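Local structure of cyclic di-GMP receptor atypical PilZ domain-containing protein (Xanthomonas campestris pv. campestris, 3RQA) at residues W106-H119 / S148-F161. The protein is of unknown function but carries an atypical PilZ domain of the cyclic di-GMP receptor family and assembles into a tetramer through a helical bundle. Sequence-based numbering, arbitrary orientation.
Sequences WSVRGIRLASPHAH and SASDGQQHWLWLRF
Strands 110-115 and 155-161 are antiparallel neighbours in the six-stranded barrel of the PilZ domain, with Ile-111 facing Leu-159 and Leu-113 facing Leu-157 as hydrogen-bonded pairs. At one end Phe-161 N donates to Arg-109 O, and a water joins that same oxygen to Phe-161 O. The Phe-161 ring lies back over Gly-110, whose CA sits on one ring face 3.5 Å from the centroid, a CH-pi contact; Gly-110 CA also comes 3.0 Å from Leu-159 O. The ring's rim meets Trp-106 with the planes 78° apart, CZ standing 3.5 Å from NE1 of Trp-106. At the far end Leu-157 CD2 presses on Ser-115 CB at a tight 3.3 Å, and Ala-118 CB rests 3.5 Å from His-155 CD2.

The face bearing Arg-112 and Ala-114 carries two tryptophans. The aliphatic chain of Arg-112 runs alongside Trp-158, with CG over the five-membered ring, 4.0 Å from its centroid, and CD 3.4 Å from Trp-158 NE1. A bend at chi3 (82°) leaves the guanidinium plane 63° from the indole; Arg-112 NH1 and Trp-158 NE1 both reach Asp-15 OD2, by a salt bridge and a hydrogen bond. Ala-114 CB sits over one face of the Trp-156 six-membered ring, 3.9 Å from its centroid. Trp-156 NE1 donates to Asp-151 OD1, which lies close to the indole plane but is met from above its carboxylate plane. Ile-111 and Leu-159, on the other face, meet Val-127, and the strand pair belongs to the closed antiparallel six-stranded barrel of the PilZ domain.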
# COMPACT_ATOMS: atom_id res chain seq x y z
N TRP C 106 27.53 15.60 -4.12
CA TRP C 106 27.03 14.61 -5.06
C TRP C 106 27.17 14.94 -6.55
O TRP C 106 26.77 16.02 -7.00
CB TRP C 106 25.55 14.38 -4.71
CG TRP C 106 24.87 13.22 -5.33
CD1 TRP C 106 25.43 12.15 -5.97
CD2 TRP C 106 23.46 12.95 -5.27
NE1 TRP C 106 24.47 11.24 -6.32
CE2 TRP C 106 23.24 11.70 -5.90
CE3 TRP C 106 22.36 13.65 -4.75
CZ2 TRP C 106 21.96 11.13 -6.03
CZ3 TRP C 106 21.08 13.08 -4.88
CH2 TRP C 106 20.90 11.84 -5.51
N SER C 107 27.74 14.00 -7.31
CA SER C 107 27.89 14.15 -8.76
C SER C 107 27.43 12.81 -9.36
O SER C 107 27.14 11.87 -8.63
CB SER C 107 29.35 14.41 -9.16
OG SER C 107 30.09 13.21 -9.30
N VAL C 108 27.37 12.75 -10.68
CA VAL C 108 26.95 11.55 -11.38
C VAL C 108 27.94 10.41 -11.14
O VAL C 108 27.58 9.24 -11.22
CB VAL C 108 26.84 11.82 -12.90
CG1 VAL C 108 28.21 12.11 -13.47
CG2 VAL C 108 26.22 10.63 -13.61
N ARG C 109 29.19 10.76 -10.85
CA ARG C 109 30.25 9.78 -10.63
C ARG C 109 30.31 9.15 -9.24
O ARG C 109 30.64 7.97 -9.10
CB ARG C 109 31.62 10.41 -10.89
CG ARG C 109 31.82 10.91 -12.30
CD ARG C 109 33.19 11.55 -12.43
NE ARG C 109 33.31 12.36 -13.64
CZ ARG C 109 33.99 13.50 -13.69
NH1 ARG C 109 34.60 13.95 -12.61
NH2 ARG C 109 34.03 14.19 -14.83
N GLY C 110 30.00 9.95 -8.22
CA GLY C 110 30.05 9.47 -6.85
C GLY C 110 29.60 10.51 -5.85
O GLY C 110 28.95 11.50 -6.20
N ILE C 111 29.96 10.30 -4.58
CA ILE C 111 29.56 11.19 -3.51
C ILE C 111 30.55 11.25 -2.35
O ILE C 111 31.26 10.29 -2.06
CB ILE C 111 28.14 10.78 -2.98
CG1 ILE C 111 27.62 11.79 -1.96
CG2 ILE C 111 28.20 9.39 -2.36
CD1 ILE C 111 26.15 11.56 -1.60
N ARG C 112 30.61 12.41 -1.71
CA ARG C 112 31.46 12.62 -0.56
C ARG C 112 30.48 12.86 0.58
O ARG C 112 29.72 13.83 0.55
CB ARG C 112 32.32 13.87 -0.75
CG ARG C 112 33.18 14.25 0.44
CD ARG C 112 34.04 15.48 0.11
NE ARG C 112 33.30 16.74 0.26
CZ ARG C 112 33.50 17.82 -0.49
NH1 ARG C 112 34.41 17.81 -1.47
NH2 ARG C 112 32.80 18.92 -0.26
N LEU C 113 30.49 11.96 1.56
CA LEU C 113 29.60 12.07 2.71
C LEU C 113 30.28 11.61 3.99
O LEU C 113 31.31 10.92 3.95
CB LEU C 113 28.33 11.24 2.45
CG LEU C 113 28.51 9.75 2.14
CD1 LEU C 113 28.80 8.97 3.40
CD2 LEU C 113 27.24 9.23 1.48
N ALA C 114 29.72 12.01 5.13
CA ALA C 114 30.27 11.64 6.43
C ALA C 114 29.74 10.27 6.85
O ALA C 114 28.60 9.92 6.55
CB ALA C 114 29.90 12.69 7.46
N SER C 115 30.57 9.50 7.54
CA SER C 115 30.18 8.16 7.97
C SER C 115 30.62 7.88 9.41
O SER C 115 31.74 8.22 9.81
CB SER C 115 30.80 7.11 7.04
OG SER C 115 30.20 5.84 7.21
N PRO C 116 29.74 7.24 10.20
CA PRO C 116 30.00 6.90 11.60
C PRO C 116 31.35 6.23 11.81
O PRO C 116 32.04 6.50 12.80
CB PRO C 116 28.84 5.97 11.95
CG PRO C 116 27.74 6.49 11.10
CD PRO C 116 28.42 6.75 9.78
N HIS C 117 31.73 5.38 10.87
CA HIS C 117 32.99 4.65 10.92
C HIS C 117 33.76 4.81 9.62
O HIS C 117 33.17 4.87 8.54
CB HIS C 117 32.72 3.17 11.19
CG HIS C 117 31.90 2.91 12.42
ND1 HIS C 117 32.35 3.22 13.68
CD2 HIS C 117 30.65 2.41 12.57
CE1 HIS C 117 31.41 2.93 14.57
NE2 HIS C 117 30.37 2.43 13.92
N ALA C 118 35.09 4.89 9.71
CA ALA C 118 35.91 5.02 8.52
C ALA C 118 35.93 3.67 7.81
O ALA C 118 35.59 2.64 8.39
CB ALA C 118 37.33 5.43 8.89
N HIS C 119 36.32 3.68 6.54
CA HIS C 119 36.41 2.46 5.75
C HIS C 119 37.55 2.65 4.78
O HIS C 119 37.56 3.59 4.01
CB HIS C 119 35.11 2.22 4.99
CG HIS C 119 34.03 1.59 5.81
ND1 HIS C 119 34.05 0.26 6.17
CD2 HIS C 119 32.91 2.12 6.36
CE1 HIS C 119 32.99 -0.01 6.91
NE2 HIS C 119 32.28 1.10 7.04
N SER C 148 39.32 7.76 2.26
CA SER C 148 38.79 7.79 3.61
C SER C 148 39.71 8.67 4.46
O SER C 148 40.92 8.42 4.54
CB SER C 148 38.77 6.38 4.20
OG SER C 148 38.25 6.39 5.52
N ALA C 149 39.15 9.70 5.07
CA ALA C 149 39.93 10.61 5.88
C ALA C 149 39.07 11.34 6.90
O ALA C 149 37.84 11.37 6.79
CB ALA C 149 40.65 11.62 5.00
N SER C 150 39.73 11.92 7.89
CA SER C 150 39.05 12.65 8.95
C SER C 150 39.41 14.13 8.91
O SER C 150 40.46 14.52 8.40
CB SER C 150 39.42 12.05 10.31
OG SER C 150 38.95 12.86 11.37
N ASP C 151 38.52 14.97 9.44
CA ASP C 151 38.78 16.40 9.48
C ASP C 151 38.92 16.82 10.94
O ASP C 151 39.21 17.98 11.24
CB ASP C 151 37.64 17.18 8.83
CG ASP C 151 36.32 16.99 9.55
OD1 ASP C 151 35.35 17.70 9.21
OD2 ASP C 151 36.25 16.13 10.45
N GLY C 152 38.72 15.86 11.84
CA GLY C 152 38.84 16.14 13.26
C GLY C 152 37.63 15.75 14.09
O GLY C 152 37.76 15.47 15.28
N GLN C 153 36.44 15.75 13.48
CA GLN C 153 35.23 15.39 14.21
C GLN C 153 34.33 14.44 13.44
O GLN C 153 33.34 13.94 13.98
CB GLN C 153 34.45 16.65 14.60
CG GLN C 153 33.96 17.47 13.42
CD GLN C 153 33.31 18.78 13.84
OE1 GLN C 153 33.93 19.60 14.51
NE2 GLN C 153 32.05 18.97 13.45
N GLN C 154 34.66 14.19 12.17
CA GLN C 154 33.88 13.28 11.33
C GLN C 154 34.77 12.51 10.36
O GLN C 154 35.78 13.04 9.87
CB GLN C 154 32.83 14.03 10.51
CG GLN C 154 31.85 14.87 11.29
CD GLN C 154 30.63 15.22 10.45
OE1 GLN C 154 29.74 14.38 10.25
NE2 GLN C 154 30.58 16.44 9.95
N HIS C 155 34.40 11.27 10.07
CA HIS C 155 35.14 10.44 9.12
C HIS C 155 34.50 10.68 7.76
O HIS C 155 33.30 10.49 7.59
CB HIS C 155 35.02 8.94 9.46
CG HIS C 155 35.48 8.58 10.84
ND1 HIS C 155 34.74 8.85 11.97
CD2 HIS C 155 36.60 7.94 11.27
CE1 HIS C 155 35.37 8.38 13.03
NE2 HIS C 155 36.50 7.83 12.63
N TRP C 156 35.29 11.12 6.79
CA TRP C 156 34.74 11.37 5.46
C TRP C 156 35.13 10.30 4.46
O TRP C 156 36.25 9.80 4.46
CB TRP C 156 35.17 12.74 4.93
CG TRP C 156 34.56 13.88 5.70
CD1 TRP C 156 35.09 14.53 6.77
CD2 TRP C 156 33.27 14.46 5.48
NE1 TRP C 156 34.22 15.50 7.23
CE2 TRP C 156 33.10 15.47 6.45
CE3 TRP C 156 32.25 14.24 4.55
CZ2 TRP C 156 31.94 16.26 6.52
CZ3 TRP C 156 31.10 15.01 4.61
CH2 TRP C 156 30.95 16.01 5.60
N LEU C 157 34.17 9.96 3.62
CA LEU C 157 34.33 8.95 2.59
C LEU C 157 34.05 9.53 1.22
O LEU C 157 33.15 10.35 1.06
CB LEU C 157 33.35 7.79 2.84
CG LEU C 157 33.75 6.59 3.71
CD1 LEU C 157 34.86 6.94 4.69
CD2 LEU C 157 32.51 6.09 4.42
N TRP C 158 34.85 9.11 0.25
CA TRP C 158 34.67 9.51 -1.13
C TRP C 158 34.30 8.19 -1.80
O TRP C 158 35.11 7.26 -1.84
CB TRP C 158 35.97 10.06 -1.72
CG TRP C 158 36.27 11.47 -1.31
CD1 TRP C 158 36.17 12.59 -2.09
CD2 TRP C 158 36.69 11.91 -0.02
NE1 TRP C 158 36.51 13.70 -1.36
CE2 TRP C 158 36.84 13.32 -0.09
CE3 TRP C 158 36.97 11.26 1.19
CZ2 TRP C 158 37.24 14.09 1.01
CZ3 TRP C 158 37.37 12.03 2.29
CH2 TRP C 158 37.51 13.43 2.18
N LEU C 159 33.07 8.10 -2.27
CA LEU C 159 32.60 6.89 -2.91
C LEU C 159 32.38 7.10 -4.41
O LEU C 159 31.80 8.11 -4.83
CB LEU C 159 31.28 6.43 -2.27
CG LEU C 159 31.14 6.08 -0.79
CD1 LEU C 159 32.15 5.02 -0.41
CD2 LEU C 159 31.30 7.31 0.07
N ARG C 160 32.83 6.14 -5.21
CA ARG C 160 32.66 6.20 -6.66
C ARG C 160 31.62 5.14 -7.01
O ARG C 160 31.83 3.96 -6.71
CB ARG C 160 33.97 5.90 -7.39
CG ARG C 160 33.84 6.01 -8.90
CD ARG C 160 34.44 4.82 -9.59
NE ARG C 160 35.90 4.81 -9.54
CZ ARG C 160 36.63 3.77 -9.15
NH1 ARG C 160 36.03 2.64 -8.78
NH2 ARG C 160 37.95 3.84 -9.16
N PHE C 161 30.52 5.54 -7.64
CA PHE C 161 29.47 4.59 -8.00
C PHE C 161 29.97 3.59 -9.04
O PHE C 161 30.81 3.92 -9.87
CB PHE C 161 28.22 5.30 -8.58
CG PHE C 161 27.68 6.41 -7.71
CD1 PHE C 161 27.37 6.19 -6.36
CD2 PHE C 161 27.47 7.69 -8.23
CE1 PHE C 161 26.88 7.21 -5.55
CE2 PHE C 161 26.97 8.73 -7.43
CZ PHE C 161 26.68 8.48 -6.09
O HOH W 1 31.17 6.25 -11.31
O HOH W 2 31.84 10.61 11.08